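Geranylgeranyl pyrophosphate synthase (Corynebacterium glutamicum, PDB 3LK5) probably catalyses magnesium-dependent prenyl transfer in isoprenoid biosynthesis, as other members of the FPP/GGPP synthase family do. Local coordinates at residues Y245-R256 and L361-E370; W71-G79 and I231-L242. All blocks are in the same frame, centred on the assembly; numbering follows the deposited sequence.

In the fold
Both contacts belong to the all-helical fold of the polyprenyl synthetase family and share helix 236-263. Contact 2 comes first along the chain: there the turn between helices 205-231 and 236-263, with the first turns of the latter, meets the C-terminal end of helix 65-78. Contact 1 lies further along helix 236-263, where helix 355-369, the last of the model, packs beside it. The two centres are about 18 Å apart, and the contacts touch where Leu361 CD2 meets Ala72 CB. Helix 236-263 thus packs against an early helix and the chain's last one, which also touch each other, contact 2 lying away from the magnesium-binding aspartates.

Contact 1. Residues Y245-R256 and L361-E370; sequences YGHDIGIAFQLR and LRALAIRSTE
Helix 245-256 and helix 361-369 run roughly parallel, from Tyr245 beside Leu361 to Arg256 beside Thr369, their axes 27° apart and 8.9 Å at closest approach, with the backbones converging toward Phe253 and Thr369. Tyr245 begins the contact: with CG anti to the backbone N (chi1 167°), its ring reaches across and OH donates to Leu361 O at 2.7 Å. The hydroxyl is tilted from that carbonyl's plane and lies on the opposite face from Ala365 N, so one oxygen serves both the helix and the tyrosine. Tyr69 of helix 65-78 also hydrogen-bonds to this hydroxyl, linking a third helix. Ile249 CG1 sits over the centre of the Tyr245 ring, while the CG2 branch of Ile249 meets Ala365 CB at 3.8 Å; the small alanine admits both residues. This is the interior of the family's all-helical prenyltransferase fold, with helices 205-231 and 329-347 also packing on helix 236-263. A turn later, Thr369 CG2 rests on Ala252 CB at 3.6 Å and also touches Ile249 CG2, while the threonine hydroxyl is hydrogen-bonded to Thr341. Phe253 brings its ring edge, at CD1, to within 3.4 Å of Ser368 O, and CD1 also packs on Ser368 CB. The phenylalanine side chain lies about 12 Å from that of Asp108, a magnesium-binding residue, though no metal is bound to this chain. Arg256, its chain bent at chi2 and chi3, turns the edge of its guanidinium to Thr369 O, which lies nearly in the guanidinium plane; NE, at 2.9 Å, comes from above the carbonyl plane and NH2, at 3.2 Å, lies in it. NH1 forms a salt bridge with Glu334, so the group's rotation is fixed from two directions.

Contact 2. Residues W71-G79 and I231-L242; sequences WAGFLAAQG and IAGGSPQLIDAL
The tight turn linking helices 205-231 and 236-263 of the polyprenyl synthetase fold packs here on the C-terminal turns of helix 65-78, Ala77 resting on Ala232 and Gly234. The short axes of 71-78 and 236-242 run at 144° to each other, 10.5 Å apart at closest approach, and no hydrogen bond crosses between the segments. Helix 205-231 closes in a Schellman motif at Gly233, and Ser235 starts the next helix as its N-cap, with OG accepting from Leu238 N at 3.1 Å. These two ends shape the turn into which Ala77 fits: its methyl meets Ala232 CB at 3.6 Å, Gly234 CA beside it, and Leu238 CD2 on the new helix. Gly234, having no side chain, lets the turn come so close. Ala232 CB also lies against the Phe74 ring, 3.5 Å from CD1, where Ile231 CG2 joins it at 4.0 Å. The first torsion of Phe74 is extended (chi1 177°), which carries the ring outward from the helix to Ala232 and Ile231, and Gln78 CB lies over one of its faces, offset toward the rim. The amide of Gln78 turns elsewhere, its OE1 accepting from Ser83 N. One turn further along helix 236-263, Leu242 CD1 sits against both Gly73 CA and Ala76 CB, each at 4.3 Å, while Val357 of helix 355-369 also packs on Ala76. Packing is tightest at Leu238, whose CD2 presses within 3.3 Å of Ala77 CB and equally close to Ala77 CA.

Contact 1. Residues Y245-R256 and L361-E370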
loop_
_atom_site.group_PDB
_atom_site.type_symbol
_atom_site.label_atom_id
_atom_site.label_comp_id
_atom_site.label_asym_id
_atom_site.label_seq_id
_atom_site.Cartn_x
_atom_site.Cartn_y
_atom_site.Cartn_z
ATOM N N TYR A 245 27.343 1.418 7.645
ATOM C CA TYR A 245 27.056 0.328 8.576
ATOM C C TYR A 245 25.831 -0.470 8.158
ATOM O O TYR A 245 25.861 -1.715 8.097
ATOM C CB TYR A 245 26.887 0.890 10.003
ATOM C CG TYR A 245 26.286 -0.052 11.037
ATOM C CD1 TYR A 245 27.106 -0.737 11.968
ATOM C CD2 TYR A 245 24.878 -0.245 11.098
ATOM C CE1 TYR A 245 26.521 -1.566 12.955
ATOM C CE2 TYR A 245 24.291 -1.076 12.030
ATOM C CZ TYR A 245 25.109 -1.729 12.970
ATOM O OH TYR A 245 24.468 -2.525 13.891
ATOM N N GLY A 246 24.748 0.214 7.835
ATOM C CA GLY A 246 23.507 -0.490 7.517
ATOM C C GLY A 246 23.661 -1.308 6.234
ATOM O O GLY A 246 23.056 -2.382 6.098
ATOM N N HIS A 247 24.397 -0.768 5.267
ATOM C CA HIS A 247 24.587 -1.466 3.987
ATOM C C HIS A 247 25.341 -2.799 4.243
ATOM O O HIS A 247 24.854 -3.879 3.855
ATOM C CB HIS A 247 25.383 -0.591 3.004
ATOM C CG HIS A 247 25.896 -1.317 1.791
ATOM N ND1 HIS A 247 27.104 -1.996 1.769
ATOM C CD2 HIS A 247 25.390 -1.417 0.535
ATOM C CE1 HIS A 247 27.297 -2.516 0.565
ATOM N NE2 HIS A 247 26.273 -2.179 -0.203
ATOM N N ASP A 248 26.469 -2.700 4.941
ATOM C CA ASP A 248 27.320 -3.882 5.225
ATOM C C ASP A 248 26.660 -4.894 6.161
ATOM O O ASP A 248 26.567 -6.079 5.845
ATOM C CB ASP A 248 28.661 -3.455 5.789
ATOM C CG ASP A 248 29.517 -2.726 4.781
ATOM O OD1 ASP A 248 29.139 -2.605 3.592
ATOM O OD2 ASP A 248 30.585 -2.262 5.179
ATOM N N ILE A 249 26.165 -4.423 7.304
ATOM C CA ILE A 249 25.494 -5.316 8.228
ATOM C C ILE A 249 24.177 -5.878 7.635
ATOM O O ILE A 249 23.827 -7.032 7.879
ATOM C CB ILE A 249 25.277 -4.623 9.630
ATOM C CG1 ILE A 249 26.620 -4.098 10.198
ATOM C CG2 ILE A 249 24.572 -5.603 10.618
ATOM C CD1 ILE A 249 27.825 -5.188 10.186
ATOM N N GLY A 250 23.442 -5.066 6.868
ATOM C CA GLY A 250 22.175 -5.549 6.292
ATOM C C GLY A 250 22.386 -6.685 5.294
ATOM O O GLY A 250 21.588 -7.659 5.255
ATOM N N ILE A 251 23.422 -6.546 4.455
ATOM C CA ILE A 251 23.741 -7.633 3.505
ATOM C C ILE A 251 24.172 -8.882 4.310
ATOM O O ILE A 251 23.678 -9.984 4.054
ATOM C CB ILE A 251 24.819 -7.226 2.454
ATOM C CG1 ILE A 251 24.234 -6.172 1.474
ATOM C CG2 ILE A 251 25.339 -8.477 1.648
ATOM C CD1 ILE A 251 25.309 -5.416 0.737
ATOM N N ALA A 252 25.063 -8.703 5.283
ATOM C CA ALA A 252 25.514 -9.843 6.103
ATOM C C ALA A 252 24.346 -10.532 6.794
ATOM O O ALA A 252 24.306 -11.764 6.913
ATOM C CB ALA A 252 26.571 -9.382 7.127
ATOM N N PHE A 253 23.381 -9.732 7.291
ATOM C CA PHE A 253 22.208 -10.294 7.932
ATOM C C PHE A 253 21.421 -11.190 6.967
ATOM O O PHE A 253 21.007 -12.287 7.355
ATOM C CB PHE A 253 21.323 -9.134 8.463
ATOM C CG PHE A 253 19.942 -9.538 8.866
ATOM C CD1 PHE A 253 19.706 -10.123 10.114
ATOM C CD2 PHE A 253 18.854 -9.301 8.010
ATOM C CE1 PHE A 253 18.398 -10.472 10.523
ATOM C CE2 PHE A 253 17.532 -9.662 8.397
ATOM C CZ PHE A 253 17.320 -10.253 9.660
ATOM N N GLN A 254 21.200 -10.746 5.727
ATOM C CA GLN A 254 20.457 -11.585 4.776
ATOM C C GLN A 254 21.247 -12.865 4.469
ATOM O O GLN A 254 20.670 -13.947 4.357
ATOM C CB GLN A 254 20.217 -10.881 3.450
ATOM C CG GLN A 254 19.293 -11.741 2.542
ATOM C CD GLN A 254 17.998 -12.051 3.223
ATOM O OE1 GLN A 254 17.342 -11.142 3.716
ATOM N NE2 GLN A 254 17.622 -13.328 3.293
ATOM N N LEU A 255 22.552 -12.700 4.302
ATOM C CA LEU A 255 23.414 -13.921 4.060
ATOM C C LEU A 255 23.312 -14.921 5.201
ATOM O O LEU A 255 23.200 -16.129 4.957
ATOM C CB LEU A 255 24.856 -13.544 3.811
ATOM C CG LEU A 255 25.145 -12.691 2.552
ATOM C CD1 LEU A 255 26.641 -12.336 2.555
ATOM C CD2 LEU A 255 24.751 -13.424 1.252
ATOM N N ARG A 256 23.332 -14.425 6.441
ATOM C CA ARG A 256 23.148 -15.309 7.611
ATOM C C ARG A 256 21.777 -15.975 7.555
ATOM O O ARG A 256 21.641 -17.177 7.853
ATOM C CB ARG A 256 23.300 -14.544 8.947
ATOM C CG ARG A 256 23.018 -15.403 10.216
ATOM C CD ARG A 256 23.932 -16.685 10.282
ATOM N NE ARG A 256 25.327 -16.277 10.422
ATOM C CZ ARG A 256 26.395 -17.001 10.069
ATOM N NH1 ARG A 256 26.247 -18.209 9.525
ATOM N NH2 ARG A 256 27.613 -16.485 10.256
ATOM N N LEU A 361 25.007 -0.731 18.945
ATOM C CA LEU A 361 25.036 -0.976 17.472
ATOM C C LEU A 361 26.004 -2.120 17.128
ATOM O O LEU A 361 25.732 -2.947 16.278
ATOM C CB LEU A 361 25.420 0.300 16.684
ATOM C CG LEU A 361 24.234 1.291 16.647
ATOM C CD1 LEU A 361 24.703 2.656 16.236
ATOM C CD2 LEU A 361 23.097 0.797 15.669
ATOM N N ARG A 362 27.115 -2.200 17.837
ATOM C CA ARG A 362 28.028 -3.347 17.639
ATOM C C ARG A 362 27.367 -4.657 18.028
ATOM O O ARG A 362 27.420 -5.645 17.286
ATOM C CB ARG A 362 29.335 -3.146 18.428
ATOM C CG ARG A 362 30.172 -1.956 17.936
ATOM C CD ARG A 362 31.466 -1.788 18.789
ATOM N NE ARG A 362 32.236 -3.044 18.810
ATOM C CZ ARG A 362 33.134 -3.394 17.884
ATOM N NH1 ARG A 362 33.404 -2.576 16.863
ATOM N NH2 ARG A 362 33.774 -4.563 17.981
ATOM N N ALA A 363 26.740 -4.669 19.199
ATOM C CA ALA A 363 26.045 -5.867 19.672
ATOM C C ALA A 363 24.912 -6.301 18.750
ATOM O O ALA A 363 24.740 -7.507 18.492
ATOM C CB ALA A 363 25.524 -5.663 21.116
ATOM N N LEU A 364 24.130 -5.333 18.257
ATOM C CA LEU A 364 23.053 -5.648 17.323
ATOM C C LEU A 364 23.557 -6.288 16.039
ATOM O O LEU A 364 22.938 -7.214 15.515
ATOM C CB LEU A 364 22.261 -4.399 16.954
ATOM C CG LEU A 364 20.934 -4.130 17.623
ATOM C CD1 LEU A 364 20.416 -2.838 17.039
ATOM C CD2 LEU A 364 19.930 -5.262 17.359
ATOM N N ALA A 365 24.686 -5.793 15.550
ATOM C CA ALA A 365 25.292 -6.302 14.328
ATOM C C ALA A 365 25.755 -7.734 14.552
ATOM O O ALA A 365 25.512 -8.612 13.725
ATOM C CB ALA A 365 26.515 -5.403 13.913
ATOM N N ILE A 366 26.412 -7.956 15.683
ATOM C CA ILE A 366 26.938 -9.280 15.999
ATOM C C ILE A 366 25.826 -10.313 16.185
ATOM O O ILE A 366 25.910 -11.406 15.626
ATOM C CB ILE A 366 27.972 -9.190 17.156
ATOM C CG1 ILE A 366 29.215 -8.436 16.636
ATOM C CG2 ILE A 366 28.309 -10.576 17.686
ATOM C CD1 ILE A 366 30.078 -7.734 17.725
ATOM N N ARG A 367 24.767 -9.949 16.916
ATOM C CA ARG A 367 23.570 -10.797 16.974
ATOM C C ARG A 367 22.991 -11.065 15.567
ATOM O O ARG A 367 22.672 -12.212 15.266
ATOM C CB ARG A 367 22.483 -10.211 17.901
ATOM C CG ARG A 367 22.932 -9.958 19.341
ATOM C CD ARG A 367 21.784 -10.134 20.350
ATOM N NE ARG A 367 21.917 -9.272 21.523
ATOM C CZ ARG A 367 22.959 -9.265 22.349
ATOM N NH1 ARG A 367 23.992 -10.066 22.138
ATOM N NH2 ARG A 367 22.969 -8.438 23.385
ATOM N N SER A 368 22.857 -10.026 14.728
ATOM C CA SER A 368 22.246 -10.148 13.389
ATOM C C SER A 368 23.000 -11.077 12.407
ATOM O O SER A 368 22.382 -11.745 11.555
ATOM C CB SER A 368 22.123 -8.776 12.723
ATOM O OG SER A 368 21.250 -7.909 13.432
ATOM N N THR A 369 24.322 -11.089 12.513
ATOM C CA THR A 369 25.165 -11.696 11.487
ATOM C C THR A 369 25.969 -12.877 12.028
ATOM O O THR A 369 26.369 -13.743 11.258
ATOM C CB THR A 369 26.160 -10.656 10.903
ATOM O OG1 THR A 369 27.167 -10.379 11.878
ATOM C CG2 THR A 369 25.460 -9.354 10.555
ATOM N N GLU A 370 26.193 -12.881 13.352
ATOM C CA GLU A 370 27.197 -13.727 14.061
ATOM C C GLU A 370 28.494 -13.994 13.304
ATOM O O GLU A 370 29.297 -13.080 13.087
ATOM C CB GLU A 370 26.573 -15.028 14.561
ATOM C CG GLU A 370 25.832 -14.858 15.870
ATOM C CD GLU A 370 24.403 -15.353 15.784
ATOM O OE1 GLU A 370 23.923 -15.598 14.638
ATOM O OE2 GLU A 370 23.762 -15.480 16.863
#

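Contact 2. Residues W71-G79 and I231-L242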
loop_
_atom_site.group_PDB
_atom_site.type_symbol
_atom_site.label_atom_id
_atom_site.label_comp_id
_atom_site.label_asym_id
_atom_site.label_seq_id
_atom_site.Cartn_x
_atom_site.Cartn_y
_atom_site.Cartn_z
ATOM N N TRP A 71 15.294 3.813 16.232
ATOM C CA TRP A 71 15.571 4.364 17.548
ATOM C C TRP A 71 17.068 4.561 17.799
ATOM O O TRP A 71 17.479 5.591 18.294
ATOM C CB TRP A 71 14.923 3.464 18.622
ATOM C CG TRP A 71 15.150 3.895 20.061
ATOM C CD1 TRP A 71 15.730 3.131 21.049
ATOM C CD2 TRP A 71 14.754 5.124 20.687
ATOM N NE1 TRP A 71 15.758 3.829 22.229
ATOM C CE2 TRP A 71 15.158 5.046 22.046
ATOM C CE3 TRP A 71 14.107 6.283 20.239
ATOM C CZ2 TRP A 71 14.959 6.099 22.952
ATOM C CZ3 TRP A 71 13.900 7.334 21.138
ATOM C CH2 TRP A 71 14.330 7.223 22.490
ATOM N N ALA A 72 17.864 3.580 17.411
ATOM C CA ALA A 72 19.320 3.670 17.543
ATOM C C ALA A 72 19.876 4.802 16.709
ATOM O O ALA A 72 20.810 5.481 17.140
ATOM C CB ALA A 72 19.959 2.357 17.134
ATOM N N GLY A 73 19.346 4.986 15.502
ATOM C CA GLY A 73 19.764 6.136 14.666
ATOM C C GLY A 73 19.461 7.481 15.295
ATOM O O GLY A 73 20.285 8.424 15.256
ATOM N N PHE A 74 18.285 7.579 15.895
ATOM C CA PHE A 74 17.899 8.790 16.642
ATOM C C PHE A 74 18.872 9.034 17.799
ATOM O O PHE A 74 19.368 10.153 17.971
ATOM C CB PHE A 74 16.455 8.647 17.161
ATOM C CG PHE A 74 15.991 9.805 18.009
ATOM C CD1 PHE A 74 15.528 10.975 17.419
ATOM C CD2 PHE A 74 16.025 9.711 19.408
ATOM C CE1 PHE A 74 15.110 12.060 18.192
ATOM C CE2 PHE A 74 15.612 10.771 20.202
ATOM C CZ PHE A 74 15.162 11.967 19.590
ATOM N N LEU A 75 19.160 7.992 18.570
ATOM C CA LEU A 75 20.046 8.147 19.720
ATOM C C LEU A 75 21.487 8.474 19.270
ATOM O O LEU A 75 22.156 9.287 19.897
ATOM C CB LEU A 75 20.052 6.891 20.588
ATOM C CG LEU A 75 18.731 6.551 21.298
ATOM C CD1 LEU A 75 18.914 5.249 22.054
ATOM C CD2 LEU A 75 18.273 7.689 22.228
ATOM N N ALA A 76 21.949 7.831 18.205
ATOM C CA ALA A 76 23.282 8.110 17.658
ATOM C C ALA A 76 23.467 9.592 17.267
ATOM O O ALA A 76 24.548 10.165 17.494
ATOM C CB ALA A 76 23.604 7.172 16.475
ATOM N N ALA A 77 22.419 10.208 16.716
ATOM C CA ALA A 77 22.450 11.599 16.252
ATOM C C ALA A 77 22.114 12.588 17.338
ATOM O O ALA A 77 22.446 13.759 17.258
ATOM C CB ALA A 77 21.457 11.788 15.117
ATOM N N GLN A 78 21.370 12.133 18.329
ATOM C CA GLN A 78 20.792 13.067 19.280
ATOM C C GLN A 78 21.894 13.364 20.272
ATOM O O GLN A 78 21.864 14.391 20.941
ATOM C CB GLN A 78 19.553 12.472 19.944
ATOM C CG GLN A 78 18.605 13.521 20.473
ATOM C CD GLN A 78 18.092 13.205 21.858
ATOM O OE1 GLN A 78 17.181 13.863 22.349
ATOM N NE2 GLN A 78 18.679 12.196 22.504
ATOM N N GLY A 79 22.880 12.470 20.329
ATOM C CA GLY A 79 24.067 12.628 21.191
ATOM C C GLY A 79 23.728 12.796 22.671
ATOM O O GLY A 79 22.675 12.325 23.149
ATOM N N ILE A 231 15.344 12.347 11.970
ATOM C CA ILE A 231 14.384 12.904 12.971
ATOM C C ILE A 231 15.149 13.752 14.002
ATOM O O ILE A 231 14.697 14.857 14.378
ATOM C CB ILE A 231 13.561 11.796 13.632
ATOM C CG1 ILE A 231 12.617 11.182 12.593
ATOM C CG2 ILE A 231 12.723 12.339 14.871
ATOM C CD1 ILE A 231 11.979 9.853 13.034
ATOM N N ALA A 232 16.336 13.263 14.380
ATOM C CA ALA A 232 17.196 13.930 15.382
ATOM C C ALA A 232 18.026 15.065 14.798
ATOM O O ALA A 232 18.672 15.794 15.545
ATOM C CB ALA A 232 18.122 12.904 16.057
ATOM N N GLY A 233 17.984 15.253 13.484
ATOM C CA GLY A 233 18.703 16.378 12.870
ATOM C C GLY A 233 20.173 16.034 12.705
ATOM O O GLY A 233 21.029 16.932 12.684
ATOM N N GLY A 234 20.468 14.741 12.553
ATOM C CA GLY A 234 21.852 14.221 12.407
ATOM C C GLY A 234 22.601 14.809 11.206
ATOM O O GLY A 234 22.001 15.127 10.152
ATOM N N SER A 235 23.909 14.993 11.384
ATOM C CA SER A 235 24.741 15.591 10.350
ATOM C C SER A 235 24.890 14.649 9.153
ATOM O O SER A 235 24.629 13.448 9.262
ATOM C CB SER A 235 26.140 15.896 10.919
ATOM O OG SER A 235 26.823 14.669 11.135
ATOM N N PRO A 236 25.317 15.192 8.000
ATOM C CA PRO A 236 25.567 14.313 6.847
ATOM C C PRO A 236 26.682 13.301 7.112
ATOM O O PRO A 236 26.609 12.196 6.597
ATOM C CB PRO A 236 25.992 15.287 5.754
ATOM C CG PRO A 236 25.293 16.554 6.117
ATOM C CD PRO A 236 25.353 16.621 7.620
ATOM N N GLN A 237 27.660 13.657 7.947
ATOM C CA GLN A 237 28.760 12.751 8.303
ATOM C C GLN A 237 28.300 11.578 9.132
ATOM O O GLN A 237 28.703 10.440 8.909
ATOM C CB GLN A 237 29.881 13.516 9.050
ATOM C CG GLN A 237 30.452 14.655 8.209
ATOM C CD GLN A 237 29.450 15.811 7.956
ATOM O OE1 GLN A 237 28.786 16.303 8.878
ATOM N NE2 GLN A 237 29.370 16.259 6.692
ATOM N N LEU A 238 27.439 11.859 10.099
ATOM C CA LEU A 238 26.894 10.813 10.936
ATOM C C LEU A 238 25.971 9.911 10.112
ATOM O O LEU A 238 26.081 8.696 10.163
ATOM C CB LEU A 238 26.129 11.414 12.129
ATOM C CG LEU A 238 25.363 10.268 12.822
ATOM C CD1 LEU A 238 26.281 9.513 13.768
ATOM C CD2 LEU A 238 24.198 10.784 13.547
ATOM N N ILE A 239 25.086 10.515 9.328
ATOM C CA ILE A 239 24.194 9.732 8.473
ATOM C C ILE A 239 25.007 8.841 7.507
ATOM O O ILE A 239 24.644 7.690 7.234
ATOM C CB ILE A 239 23.215 10.665 7.700
ATOM C CG1 ILE A 239 22.165 11.220 8.682
ATOM C CG2 ILE A 239 22.522 9.886 6.579
ATOM C CD1 ILE A 239 21.172 12.279 8.078
ATOM N N ASP A 240 26.102 9.383 6.971
ATOM C CA ASP A 240 26.928 8.584 6.055
ATOM C C ASP A 240 27.501 7.334 6.731
ATOM O O ASP A 240 27.472 6.214 6.160
ATOM C CB ASP A 240 28.064 9.451 5.472
ATOM C CG ASP A 240 28.571 8.904 4.173
ATOM O OD1 ASP A 240 29.705 8.389 4.149
ATOM O OD2 ASP A 240 27.815 8.942 3.178
ATOM N N ALA A 241 28.024 7.511 7.944
ATOM C CA ALA A 241 28.574 6.376 8.699
ATOM C C ALA A 241 27.525 5.320 8.998
ATOM O O ALA A 241 27.790 4.121 8.840
ATOM C CB ALA A 241 29.232 6.838 9.966
ATOM N N LEU A 242 26.322 5.766 9.425
ATOM C CA LEU A 242 25.211 4.849 9.698
ATOM C C LEU A 242 24.721 4.089 8.458
ATOM O O LEU A 242 24.395 2.871 8.513
ATOM C CB LEU A 242 24.042 5.640 10.322
ATOM C CG LEU A 242 24.369 6.301 11.665
ATOM C CD1 LEU A 242 23.106 7.072 12.185
ATOM C CD2 LEU A 242 24.876 5.293 12.711
#